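Local coordinates for ARO (armadillo repeats only protein) (PDB 5EWP) that probably serves as an armadillo-repeat protein-binding scaffold in the translocation and attachment of rhoptries to the apical pole of the malaria parasite, at residues Ser224-Gln232 and Ser243-Thr251; Val103-Ser111 and Ile141-Thr151. One frame throughout, in Å; residues are numbered along the deposited sequence.

How the interactions relate
Both interactions join pairs of helices in a mainly helical armadillo array, but they share no element: their centres lie 26 Å apart and their nearest atoms about 11 Å. Interaction 2 sits near the centre of the chain and packs helix 100-113 against helix 142-156, which run in broadly the same sense with two other helices between them in sequence. Interaction 1 lies far from that centre, where consecutive helices 224-231 and 237-250 pair antiparallel as the chain ends. Each has a mostly buried core. In interaction 1 that core is leucine interlocking with a partly exposed polar edge; in interaction 2 sulfur atoms, valine, a histidine ring and small residues meet.

Interaction 1 (Ser224-Gln232 and Ser243-Thr251)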
ATOM      1  N   SER A 224      -4.550  19.162   8.920  1.00 30.20           N
ATOM      2  CA  SER A 224      -5.768  18.361   8.909  1.00 33.92           C
ATOM      3  C   SER A 224      -7.026  19.219   8.926  1.00 37.30           C
ATOM      4  O   SER A 224      -7.892  19.067   8.070  1.00 33.56           O
ATOM      5  CB  SER A 224      -5.795  17.389  10.101  1.00 31.42           C
ATOM      6  OG  SER A 224      -5.756  18.077  11.346  1.00 30.87           O
ATOM      7  N   ILE A 225      -7.112  20.127   9.893  1.00 32.29           N
ATOM      8  CA  ILE A 225      -8.302  20.958  10.058  1.00 37.94           C
ATOM      9  C   ILE A 225      -8.552  21.807   8.813  1.00 33.99           C
ATOM     10  O   ILE A 225      -9.672  21.863   8.306  1.00 36.62           O
ATOM     11  CB  ILE A 225      -8.180  21.856  11.303  1.00 41.15           C
ATOM     12  CG1 ILE A 225      -8.235  20.993  12.565  1.00 42.99           C
ATOM     13  CG2 ILE A 225      -9.277  22.902  11.326  1.00 39.00           C
ATOM     14  CD1 ILE A 225      -7.899  21.733  13.833  1.00 42.03           C
ATOM     15  N   LYS A 226      -7.496  22.437   8.314  1.00 29.68           N
ATOM     16  CA  LYS A 226      -7.562  23.184   7.063  1.00 36.58           C
ATOM     17  C   LYS A 226      -8.116  22.333   5.920  1.00 37.06           C
ATOM     18  O   LYS A 226      -9.044  22.745   5.219  1.00 30.96           O
ATOM     19  CB  LYS A 226      -6.175  23.704   6.682  1.00 36.16           C
ATOM     20  CG  LYS A 226      -6.097  24.294   5.282  1.00 39.24           C
ATOM     21  CD  LYS A 226      -4.677  24.699   4.948  1.00 42.94           C
ATOM     22  CE  LYS A 226      -4.551  25.118   3.482  1.00 42.77           C
ATOM     23  NZ  LYS A 226      -3.136  25.021   3.027  1.00 41.17           N
ATOM     24  N   ASN A 227      -7.545  21.142   5.733  1.00 31.69           N
ATOM     25  CA  ASN A 227      -7.942  20.298   4.610  1.00 31.49           C
ATOM     26  C   ASN A 227      -9.347  19.758   4.786  1.00 32.75           C
ATOM     27  O   ASN A 227     -10.109  19.669   3.820  1.00 34.98           O
ATOM     28  CB  ASN A 227      -6.959  19.140   4.418  1.00 31.11           C
ATOM     29  CG  ASN A 227      -5.580  19.606   3.996  1.00 33.86           C
ATOM     30  OD1 ASN A 227      -5.393  20.761   3.613  1.00 34.88           O
ATOM     31  ND2 ASN A 227      -4.607  18.706   4.051  1.00 29.99           N
ATOM     32  N   LEU A 228      -9.679  19.399   6.027  1.00 36.24           N
ATOM     33  CA  LEU A 228     -10.994  18.872   6.355  1.00 35.77           C
ATOM     34  C   LEU A 228     -12.077  19.916   6.118  1.00 39.00           C
ATOM     35  O   LEU A 228     -13.158  19.585   5.634  1.00 39.81           O
ATOM     36  CB  LEU A 228     -11.026  18.379   7.802  1.00 32.44           C
ATOM     37  CG  LEU A 228     -10.272  17.068   8.037  1.00 33.18           C
ATOM     38  CD1 LEU A 228     -10.185  16.744   9.517  1.00 33.96           C
ATOM     39  CD2 LEU A 228     -10.949  15.941   7.288  1.00 36.69           C
ATOM     40  N   LYS A 229     -11.795  21.168   6.469  1.00 38.18           N
ATOM     41  CA  LYS A 229     -12.745  22.252   6.219  1.00 47.96           C
ATOM     42  C   LYS A 229     -13.058  22.370   4.727  1.00 47.24           C
ATOM     43  O   LYS A 229     -14.207  22.595   4.339  1.00 42.98           O
ATOM     44  CB  LYS A 229     -12.216  23.581   6.763  1.00 47.80           C
ATOM     45  CG  LYS A 229     -12.527  23.806   8.229  1.00 51.44           C
ATOM     46  CD  LYS A 229     -11.686  24.930   8.802  1.00 55.77           C
ATOM     47  CE  LYS A 229     -11.998  25.157  10.274  1.00 57.03           C
ATOM     48  NZ  LYS A 229     -11.080  26.172  10.875  1.00 57.14           N
ATOM     49  N   THR A 230     -12.034  22.206   3.894  1.00 39.41           N
ATOM     50  CA  THR A 230     -12.215  22.216   2.444  1.00 44.78           C
ATOM     51  C   THR A 230     -13.060  21.030   1.984  1.00 43.88           C
ATOM     52  O   THR A 230     -13.922  21.171   1.117  1.00 42.07           O
ATOM     53  CB  THR A 230     -10.861  22.204   1.707  1.00 46.33           C
ATOM     54  OG1 THR A 230     -10.119  23.380   2.054  1.00 48.00           O
ATOM     55  CG2 THR A 230     -11.061  22.177   0.200  1.00 43.82           C
ATOM     56  N   LEU A 231     -12.799  19.858   2.552  1.00 40.13           N
ATOM     57  CA  LEU A 231     -13.532  18.658   2.167  1.00 41.37           C
ATOM     58  C   LEU A 231     -15.013  18.686   2.561  1.00 46.53           C
ATOM     59  O   LEU A 231     -15.863  18.173   1.828  1.00 49.57           O
ATOM     60  CB  LEU A 231     -12.869  17.414   2.769  1.00 35.33           C
ATOM     61  CG  LEU A 231     -11.541  16.963   2.161  1.00 33.91           C
ATOM     62  CD1 LEU A 231     -11.040  15.695   2.860  1.00 34.63           C
ATOM     63  CD2 LEU A 231     -11.678  16.731   0.664  1.00 35.35           C
ATOM     64  N   GLN A 232     -15.333  19.277   3.709  1.00 43.25           N
ATOM     65  CA  GLN A 232     -16.715  19.232   4.192  1.00 53.31           C
ATOM     66  C   GLN A 232     -17.687  20.105   3.399  1.00 55.77           C
ATOM     67  O   GLN A 232     -18.860  20.201   3.755  1.00 60.70           O
ATOM     68  CB  GLN A 232     -16.777  19.620   5.670  1.00 54.97           C
ATOM     69  CG  GLN A 232     -16.365  21.038   5.966  1.00 64.30           C
ATOM     70  CD  GLN A 232     -16.705  21.444   7.381  1.00 71.97           C
ATOM     71  OE1 GLN A 232     -17.059  20.603   8.209  1.00 67.31           O
ATOM     72  NE2 GLN A 232     -16.600  22.737   7.669  1.00 77.27           N
ATOM     73  N   SER A 243     -15.870  14.091   6.846  1.00 46.44           N
ATOM     74  CA  SER A 243     -15.001  15.243   7.069  1.00 44.91           C
ATOM     75  C   SER A 243     -15.475  16.042   8.264  1.00 49.03           C
ATOM     76  O   SER A 243     -14.678  16.435   9.117  1.00 46.33           O
ATOM     77  CB  SER A 243     -14.957  16.135   5.831  1.00 46.69           C
ATOM     78  OG  SER A 243     -14.814  15.360   4.652  1.00 51.73           O
ATOM     79  N   ASN A 244     -16.782  16.267   8.326  1.00 55.89           N
ATOM     80  CA  ASN A 244     -17.381  16.950   9.463  1.00 58.61           C
ATOM     81  C   ASN A 244     -17.086  16.230  10.773  1.00 54.15           C
ATOM     82  O   ASN A 244     -16.705  16.860  11.758  1.00 54.16           O
ATOM     83  CB  ASN A 244     -18.894  17.091   9.270  1.00 63.18           C
ATOM     84  CG  ASN A 244     -19.507  18.119  10.207  1.00 64.56           C
ATOM     85  OD1 ASN A 244     -18.888  19.136  10.527  1.00 62.82           O
ATOM     86  ND2 ASN A 244     -20.733  17.857  10.650  1.00 64.33           N
ATOM     87  N   VAL A 245     -17.248  14.909  10.766  1.00 51.98           N
ATOM     88  CA  VAL A 245     -17.033  14.092  11.959  1.00 49.02           C
ATOM     89  C   VAL A 245     -15.604  14.178  12.502  1.00 46.91           C
ATOM     90  O   VAL A 245     -15.407  14.393  13.703  1.00 43.14           O
ATOM     91  CB  VAL A 245     -17.372  12.613  11.687  1.00 49.57           C
ATOM     92  CG1 VAL A 245     -16.935  11.736  12.852  1.00 44.23           C
ATOM     93  CG2 VAL A 245     -18.865  12.452  11.430  1.00 56.32           C
ATOM     94  N   LEU A 246     -14.610  14.016  11.632  1.00 42.41           N
ATOM     95  CA  LEU A 246     -13.225  14.092  12.084  1.00 37.66           C
ATOM     96  C   LEU A 246     -12.880  15.512  12.498  1.00 35.99           C
ATOM     97  O   LEU A 246     -12.148  15.718  13.466  1.00 34.59           O
ATOM     98  CB  LEU A 246     -12.259  13.601  11.002  1.00 30.09           C
ATOM     99  CG  LEU A 246     -10.760  13.670  11.328  1.00 35.35           C
ATOM    100  CD1 LEU A 246     -10.421  12.988  12.645  1.00 37.42           C
ATOM    101  CD2 LEU A 246      -9.938  13.064  10.195  1.00 33.71           C
ATOM    102  N   LEU A 247     -13.422  16.485  11.767  1.00 36.48           N
ATOM    103  CA  LEU A 247     -13.183  17.895  12.057  1.00 48.95           C
ATOM    104  C   LEU A 247     -13.605  18.237  13.484  1.00 50.26           C
ATOM    105  O   LEU A 247     -12.834  18.825  14.244  1.00 49.82           O
ATOM    106  CB  LEU A 247     -13.934  18.779  11.059  1.00 46.66           C
ATOM    107  CG  LEU A 247     -13.571  20.261  11.013  1.00 49.77           C
ATOM    108  CD1 LEU A 247     -12.070  20.457  10.899  1.00 46.29           C
ATOM    109  CD2 LEU A 247     -14.293  20.936   9.862  1.00 54.66           C
ATOM    110  N   LEU A 248     -14.823  17.838  13.844  1.00 50.65           N
ATOM    111  CA  LEU A 248     -15.351  18.041  15.190  1.00 53.18           C
ATOM    112  C   LEU A 248     -14.432  17.460  16.261  1.00 50.79           C
ATOM    113  O   LEU A 248     -14.291  18.029  17.343  1.00 47.80           O
ATOM    114  CB  LEU A 248     -16.744  17.420  15.320  1.00 54.50           C
ATOM    115  CG  LEU A 248     -17.852  18.001  14.437  1.00 62.30           C
ATOM    116  CD1 LEU A 248     -19.174  17.283  14.688  1.00 64.90           C
ATOM    117  CD2 LEU A 248     -17.989  19.502  14.653  1.00 63.44           C
ATOM    118  N   ARG A 249     -13.822  16.316  15.964  1.00 43.16           N
ATOM    119  CA  ARG A 249     -12.940  15.660  16.917  1.00 33.18           C
ATOM    120  C   ARG A 249     -11.683  16.476  17.180  1.00 38.81           C
ATOM    121  O   ARG A 249     -11.167  16.497  18.299  1.00 41.49           O
ATOM    122  CB  ARG A 249     -12.562  14.260  16.417  1.00 38.37           C
ATOM    123  CG  ARG A 249     -11.880  13.407  17.457  1.00 42.58           C
ATOM    124  CD  ARG A 249     -11.374  12.087  16.890  1.00 44.15           C
ATOM    125  NE  ARG A 249     -12.444  11.148  16.546  1.00 39.16           N
ATOM    126  CZ  ARG A 249     -13.066  10.359  17.421  1.00 40.64           C
ATOM    127  NH1 ARG A 249     -12.761  10.422  18.710  1.00 40.45           N
ATOM    128  NH2 ARG A 249     -14.019   9.529  17.014  1.00 35.13           N
ATOM    129  N   LEU A 250     -11.192  17.138  16.138  1.00 32.86           N
ATOM    130  CA  LEU A 250      -9.940  17.886  16.211  1.00 43.49           C
ATOM    131  C   LEU A 250     -10.144  19.313  16.691  1.00 45.88           C
ATOM    132  O   LEU A 250      -9.200  19.962  17.138  1.00 48.53           O
ATOM    133  CB  LEU A 250      -9.258  17.911  14.839  1.00 39.07           C
ATOM    134  CG  LEU A 250      -8.886  16.557  14.231  1.00 39.20           C
ATOM    135  CD1 LEU A 250      -8.423  16.737  12.786  1.00 34.49           C
ATOM    136  CD2 LEU A 250      -7.809  15.882  15.063  1.00 35.01           C
ATOM    137  N   THR A 251     -11.370  19.807  16.567  1.00 54.33           N
ATOM    138  CA  THR A 251     -11.708  21.159  17.014  1.00 57.80           C
ATOM    139  C   THR A 251     -12.117  21.197  18.491  1.00 60.17           C
ATOM    140  O   THR A 251     -13.021  20.479  18.921  1.00 57.61           O
ATOM    141  CB  THR A 251     -12.826  21.768  16.145  1.00 56.70           C
ATOM    142  OG1 THR A 251     -13.983  20.921  16.181  1.00 61.60           O
ATOM    143  CG2 THR A 251     -12.360  21.903  14.711  1.00 53.55           C
TER
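Leu-228 is the knob that fits the hole formed by Ser-243, Leu-246, Leu-247 and Leu-250 on the facing helix. Its two methyls divide the hollow: CD1 of Leu-228 wedges between the branch point CG of Leu-246 at 3.6 Å and CD1 of Leu-250 at 3.7 Å, while CD2 points at the backbone of Ser-243. Both leucines are crossed nearly at right angles. Leu-247 is an equal partner. With CG anti to the backbone N (chi1 -167°), its fork opens toward the first helix. CD1 of Leu-247 abuts CG2 of Ile-225 at 3.7 Å and also touches CB of Leu-228. CD2 of Leu-247 meets CG of Lys-229 at 3.7 Å and packs against the side chain of Gln-232. Farther along, the side chains of Ile-225 and Leu-250 lie alongside each other, pointing opposite ways, with CG1 of Ile-225 4.0 Å from CB of Leu-250. Where the small Ser-243 faces the first helix, the backbones draw closest, the CA atoms of Gln-232 and Ser-243 being 5.2 Å apart. The segment axes run antiparallel at 149°, so consecutive helices form a hairpin at the C-terminal end of the armadillo array; helix 213-220 covers Leu-250, and helix 192-205 covers Leu-246. The hydroxyls of Ser-224 and Ser-243 are spent on the carbonyls of Val-219 and Leu-239, so at the interface these serines offer van der Waals surface. Cohesion in the core therefore comes from burying hydrocarbon, with relative position set by steric fit, while the amide side chains of Gln-232 and Asn-244 lie at the partly exposed edge.

Interaction 2 (Val103-Ser111 and Ile141-Thr151); sequences VHAAVVALS and IDGMKAACAQT
Val-107 and Met-144 form the apolar centre of this contact. The methionine chain leaves its helix and bends at chi2 (69°), which carries the thioether across the valine: SD of Met-144 lies 3.7 Å from CG2 of Val-107, and the terminal CE of Met-144 reaches on to CG1 of Val-103 at 4.0 Å. CG1 of Val-107 fits between CB of Ala-147 and SG of Cys-148, each 3.9 Å away. The aromatic contacts adjoin this patch. SD of Met-144 stands 4.9 Å from the centroid of the His-104 ring, 62° off its normal, an oblique sulfur-aromatic approach, and CD1 of Ile-141, the N-cap residue of its helix, touches the ring at CE1. The imidazole is held from elsewhere, through a hydrogen bond between ND1 and the backbone N of Ala-53 and an edge-to-face stack with Trp-51. The hydroxyls bond within their own helices. Ser-111 OG donates to Val-108 O, and Thr-151 OG1 donates to Ala-147 O at 2.8 Å, on the opposite face of that carbonyl from the amide of Thr-151. Set anti to its own carbonyl carbon, OG1 of Thr-151 packs against CB of Ser-111 at 3.3 Å, where the two backbones converge to 5.1 Å between the CA atoms of Ser-111 and Thr-151. The segments, inclined at 41°, stack as layers of the armadillo array, in keeping with its right-handed superhelix. Helix 58-70 packs on Ala-105, Val-108 and Ala-109, helix 87-95 on Val-107 and Leu-110, and helix 192-205 on Ala-146 and Ala-149, so that the pair continues a row of helices.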
ATOM      1  N   VAL A 103       8.928  -1.479  -8.182  1.00 14.30           N
ATOM      2  CA  VAL A 103       8.339  -0.817  -7.022  1.00 13.08           C
ATOM      3  C   VAL A 103       6.832  -1.033  -7.034  1.00 15.29           C
ATOM      4  O   VAL A 103       6.247  -1.420  -6.030  1.00 10.89           O
ATOM      5  CB  VAL A 103       8.630   0.675  -6.987  1.00 12.90           C
ATOM      6  CG1 VAL A 103       7.915   1.307  -5.768  1.00 13.35           C
ATOM      7  CG2 VAL A 103      10.136   0.913  -6.925  1.00 17.31           C
ATOM      8  N   HIS A 104       6.198  -0.788  -8.185  1.00 14.50           N
ATOM      9  CA  HIS A 104       4.743  -0.918  -8.243  1.00 15.97           C
ATOM     10  C   HIS A 104       4.272  -2.321  -7.904  1.00 14.30           C
ATOM     11  O   HIS A 104       3.312  -2.487  -7.165  1.00 12.19           O
ATOM     12  CB  HIS A 104       4.231  -0.529  -9.621  1.00 15.32           C
ATOM     13  CG  HIS A 104       4.300   0.938  -9.893  1.00 15.84           C
ATOM     14  ND1 HIS A 104       3.995   1.481 -11.124  1.00 16.93           N
ATOM     15  CD2 HIS A 104       4.597   1.982  -9.084  1.00 14.67           C
ATOM     16  CE1 HIS A 104       4.139   2.792 -11.070  1.00 17.59           C
ATOM     17  NE2 HIS A 104       4.491   3.124  -9.838  1.00 15.43           N
ATOM     18  N   ALA A 105       4.949  -3.326  -8.445  1.00 13.01           N
ATOM     19  CA  ALA A 105       4.557  -4.706  -8.199  1.00 14.14           C
ATOM     20  C   ALA A 105       4.678  -5.042  -6.714  1.00 12.49           C
ATOM     21  O   ALA A 105       3.817  -5.721  -6.158  1.00 13.92           O
ATOM     22  CB  ALA A 105       5.407  -5.664  -9.043  1.00 14.43           C
ATOM     23  N   ALA A 106       5.739  -4.547  -6.081  1.00 11.39           N
ATOM     24  CA  ALA A 106       5.948  -4.754  -4.642  1.00 11.47           C
ATOM     25  C   ALA A 106       4.879  -4.068  -3.803  1.00 16.10           C
ATOM     26  O   ALA A 106       4.393  -4.636  -2.830  1.00 15.39           O
ATOM     27  CB  ALA A 106       7.362  -4.251  -4.222  1.00 12.85           C
ATOM     28  N   VAL A 107       4.515  -2.846  -4.168  1.00 11.02           N
ATOM     29  CA  VAL A 107       3.443  -2.149  -3.470  1.00 15.25           C
ATOM     30  C   VAL A 107       2.116  -2.898  -3.609  1.00 16.10           C
ATOM     31  O   VAL A 107       1.415  -3.109  -2.618  1.00 11.97           O
ATOM     32  CB  VAL A 107       3.285  -0.704  -3.999  1.00 14.62           C
ATOM     33  CG1 VAL A 107       1.970  -0.095  -3.533  1.00 11.43           C
ATOM     34  CG2 VAL A 107       4.469   0.146  -3.542  1.00 16.70           C
ATOM     35  N   VAL A 108       1.774  -3.308  -4.830  1.00 15.04           N
ATOM     36  CA  VAL A 108       0.541  -4.075  -5.020  1.00 11.32           C
ATOM     37  C   VAL A 108       0.554  -5.368  -4.183  1.00  9.74           C
ATOM     38  O   VAL A 108      -0.423  -5.652  -3.465  1.00 15.13           O
ATOM     39  CB  VAL A 108       0.313  -4.417  -6.505  1.00 14.59           C
ATOM     40  CG1 VAL A 108      -0.885  -5.371  -6.653  1.00 15.99           C
ATOM     41  CG2 VAL A 108       0.106  -3.125  -7.305  1.00 12.68           C
ATOM     42  N   ALA A 109       1.652  -6.123  -4.238  1.00 11.87           N
ATOM     43  CA  ALA A 109       1.748  -7.377  -3.461  1.00 13.69           C
ATOM     44  C   ALA A 109       1.584  -7.117  -1.970  1.00 14.52           C
ATOM     45  O   ALA A 109       0.802  -7.793  -1.298  1.00 13.28           O
ATOM     46  CB  ALA A 109       3.081  -8.087  -3.702  1.00 14.25           C
ATOM     47  N   LEU A 110       2.335  -6.155  -1.460  1.00 11.57           N
ATOM     48  CA  LEU A 110       2.296  -5.863  -0.020  1.00 13.76           C
ATOM     49  C   LEU A 110       0.929  -5.361   0.407  1.00 15.71           C
ATOM     50  O   LEU A 110       0.467  -5.672   1.506  1.00 15.01           O
ATOM     51  CB  LEU A 110       3.386  -4.848   0.352  1.00 12.08           C
ATOM     52  CG  LEU A 110       4.819  -5.400   0.275  1.00 13.98           C
ATOM     53  CD1 LEU A 110       5.817  -4.273   0.339  1.00 14.03           C
ATOM     54  CD2 LEU A 110       5.096  -6.394   1.417  1.00 12.18           C
ATOM     55  N   SER A 111       0.258  -4.597  -0.449  1.00 16.81           N
ATOM     56  CA  SER A 111      -1.049  -4.085  -0.054  1.00 15.97           C
ATOM     57  C   SER A 111      -2.045  -5.233   0.104  1.00 19.90           C
ATOM     58  O   SER A 111      -2.799  -5.258   1.071  1.00 17.75           O
ATOM     59  CB  SER A 111      -1.569  -3.043  -1.049  1.00 17.70           C
ATOM     60  OG  SER A 111      -1.820  -3.606  -2.319  1.00 22.31           O
ATOM     61  N   ILE A 141       0.536   9.110  -8.685  1.00 23.44           N
ATOM     62  CA  ILE A 141      -0.353   8.095  -9.215  1.00 20.46           C
ATOM     63  C   ILE A 141      -1.299   7.718  -8.097  1.00 23.19           C
ATOM     64  O   ILE A 141      -0.863   7.226  -7.065  1.00 19.52           O
ATOM     65  CB  ILE A 141       0.407   6.849  -9.721  1.00 22.35           C
ATOM     66  CG1 ILE A 141       1.389   7.219 -10.835  1.00 26.83           C
ATOM     67  CG2 ILE A 141      -0.567   5.780 -10.185  1.00 24.68           C
ATOM     68  CD1 ILE A 141       2.245   6.056 -11.290  1.00 23.40           C
ATOM     69  N   ASP A 142      -2.591   7.960  -8.303  1.00 18.60           N
ATOM     70  CA  ASP A 142      -3.568   7.777  -7.233  1.00 21.84           C
ATOM     71  C   ASP A 142      -3.602   6.347  -6.691  1.00 22.70           C
ATOM     72  O   ASP A 142      -3.740   6.146  -5.487  1.00 19.17           O
ATOM     73  CB  ASP A 142      -4.962   8.195  -7.706  1.00 25.27           C
ATOM     74  CG  ASP A 142      -5.981   8.199  -6.574  1.00 38.27           C
ATOM     75  OD1 ASP A 142      -5.713   8.823  -5.519  1.00 40.12           O
ATOM     76  OD2 ASP A 142      -7.060   7.593  -6.747  1.00 38.05           O
ATOM     77  N   GLY A 143      -3.483   5.353  -7.569  1.00 23.01           N
ATOM     78  CA  GLY A 143      -3.536   3.966  -7.123  1.00 19.70           C
ATOM     79  C   GLY A 143      -2.395   3.633  -6.181  1.00 18.51           C
ATOM     80  O   GLY A 143      -2.561   2.932  -5.186  1.00 15.34           O
ATOM     81  N   MET A 144      -1.223   4.143  -6.524  1.00 20.63           N
ATOM     82  CA  MET A 144      -0.011   3.998  -5.725  1.00 19.24           C
ATOM     83  C   MET A 144      -0.159   4.663  -4.349  1.00 20.29           C
ATOM     84  O   MET A 144       0.071   4.041  -3.319  1.00 17.98           O
ATOM     85  CB  MET A 144       1.153   4.607  -6.507  1.00 18.90           C
ATOM     86  CG  MET A 144       2.480   4.667  -5.791  1.00 25.85           C
ATOM     87  SD  MET A 144       3.253   3.082  -5.514  1.00 28.26           S
ATOM     88  CE  MET A 144       4.818   3.656  -4.829  1.00 26.13           C
ATOM     89  N   LYS A 145      -0.560   5.929  -4.325  1.00 19.85           N
ATOM     90  CA  LYS A 145      -0.631   6.625  -3.042  1.00 21.35           C
ATOM     91  C   LYS A 145      -1.709   6.021  -2.142  1.00 24.89           C
ATOM     92  O   LYS A 145      -1.509   5.904  -0.936  1.00 21.04           O
ATOM     93  CB  LYS A 145      -0.860   8.131  -3.243  1.00 26.34           C
ATOM     94  CG  LYS A 145      -2.209   8.522  -3.820  1.00 23.28           C
ATOM     95  CD  LYS A 145      -2.172   9.927  -4.458  1.00 25.72           C
ATOM     96  CE  LYS A 145      -1.232  10.860  -3.736  1.00 26.94           C
ATOM     97  NZ  LYS A 145      -1.339  12.255  -4.242  1.00 34.13           N
ATOM     98  N   ALA A 146      -2.823   5.589  -2.725  1.00 17.14           N
ATOM     99  CA  ALA A 146      -3.896   4.991  -1.941  1.00 17.56           C
ATOM    100  C   ALA A 146      -3.510   3.622  -1.384  1.00 20.44           C
ATOM    101  O   ALA A 146      -3.823   3.316  -0.236  1.00 19.73           O
ATOM    102  CB  ALA A 146      -5.154   4.871  -2.775  1.00 22.64           C
ATOM    103  N   ALA A 147      -2.837   2.807  -2.199  1.00 17.73           N
ATOM    104  CA  ALA A 147      -2.391   1.482  -1.772  1.00 15.59           C
ATOM    105  C   ALA A 147      -1.352   1.589  -0.661  1.00 18.24           C
ATOM    106  O   ALA A 147      -1.376   0.812   0.302  1.00 17.15           O
ATOM    107  CB  ALA A 147      -1.827   0.691  -2.954  1.00 17.12           C
ATOM    108  N   CYS A 148      -0.430   2.538  -0.794  1.00 19.85           N
ATOM    109  CA  CYS A 148       0.576   2.735   0.241  1.00 15.55           C
ATOM    110  C   CYS A 148      -0.071   3.185   1.553  1.00 13.30           C
ATOM    111  O   CYS A 148       0.265   2.675   2.621  1.00 17.33           O
ATOM    112  CB  CYS A 148       1.612   3.754  -0.206  1.00 19.04           C
ATOM    113  SG  CYS A 148       2.775   3.086  -1.439  1.00 17.73           S
ATOM    114  N   ALA A 149      -1.026   4.104   1.458  1.00 14.25           N
ATOM    115  CA  ALA A 149      -1.728   4.602   2.642  1.00 17.69           C
ATOM    116  C   ALA A 149      -2.489   3.481   3.345  1.00 17.74           C
ATOM    117  O   ALA A 149      -2.444   3.375   4.573  1.00 14.02           O
ATOM    118  CB  ALA A 149      -2.676   5.737   2.268  1.00 18.04           C
ATOM    119  N   GLN A 150      -3.173   2.646   2.566  1.00 15.75           N
ATOM    120  CA  GLN A 150      -3.934   1.520   3.126  1.00 18.43           C
ATOM    121  C   GLN A 150      -3.014   0.532   3.831  1.00 16.78           C
ATOM    122  O   GLN A 150      -3.339   0.038   4.896  1.00 17.00           O
ATOM    123  CB  GLN A 150      -4.725   0.793   2.037  1.00 18.73           C
ATOM    124  CG  GLN A 150      -5.620  -0.339   2.569  1.00 22.40           C
ATOM    125  CD  GLN A 150      -6.783   0.176   3.400  1.00 24.36           C
ATOM    126  OE1 GLN A 150      -6.966  -0.207   4.569  1.00 30.74           O
ATOM    127  NE2 GLN A 150      -7.586   1.041   2.799  1.00 25.00           N
ATOM    128  N   THR A 151      -1.878   0.222   3.218  1.00 14.74           N
ATOM    129  CA  THR A 151      -0.940  -0.728   3.810  1.00 14.33           C
ATOM    130  C   THR A 151      -0.357  -0.182   5.107  1.00 14.60           C
ATOM    131  O   THR A 151      -0.249  -0.899   6.107  1.00 13.93           O
ATOM    132  CB  THR A 151       0.184  -1.068   2.810  1.00 17.44           C
ATOM    133  OG1 THR A 151      -0.435  -1.456   1.587  1.00 14.96           O
ATOM    134  CG2 THR A 151       1.017  -2.242   3.309  1.00 14.78           C
TER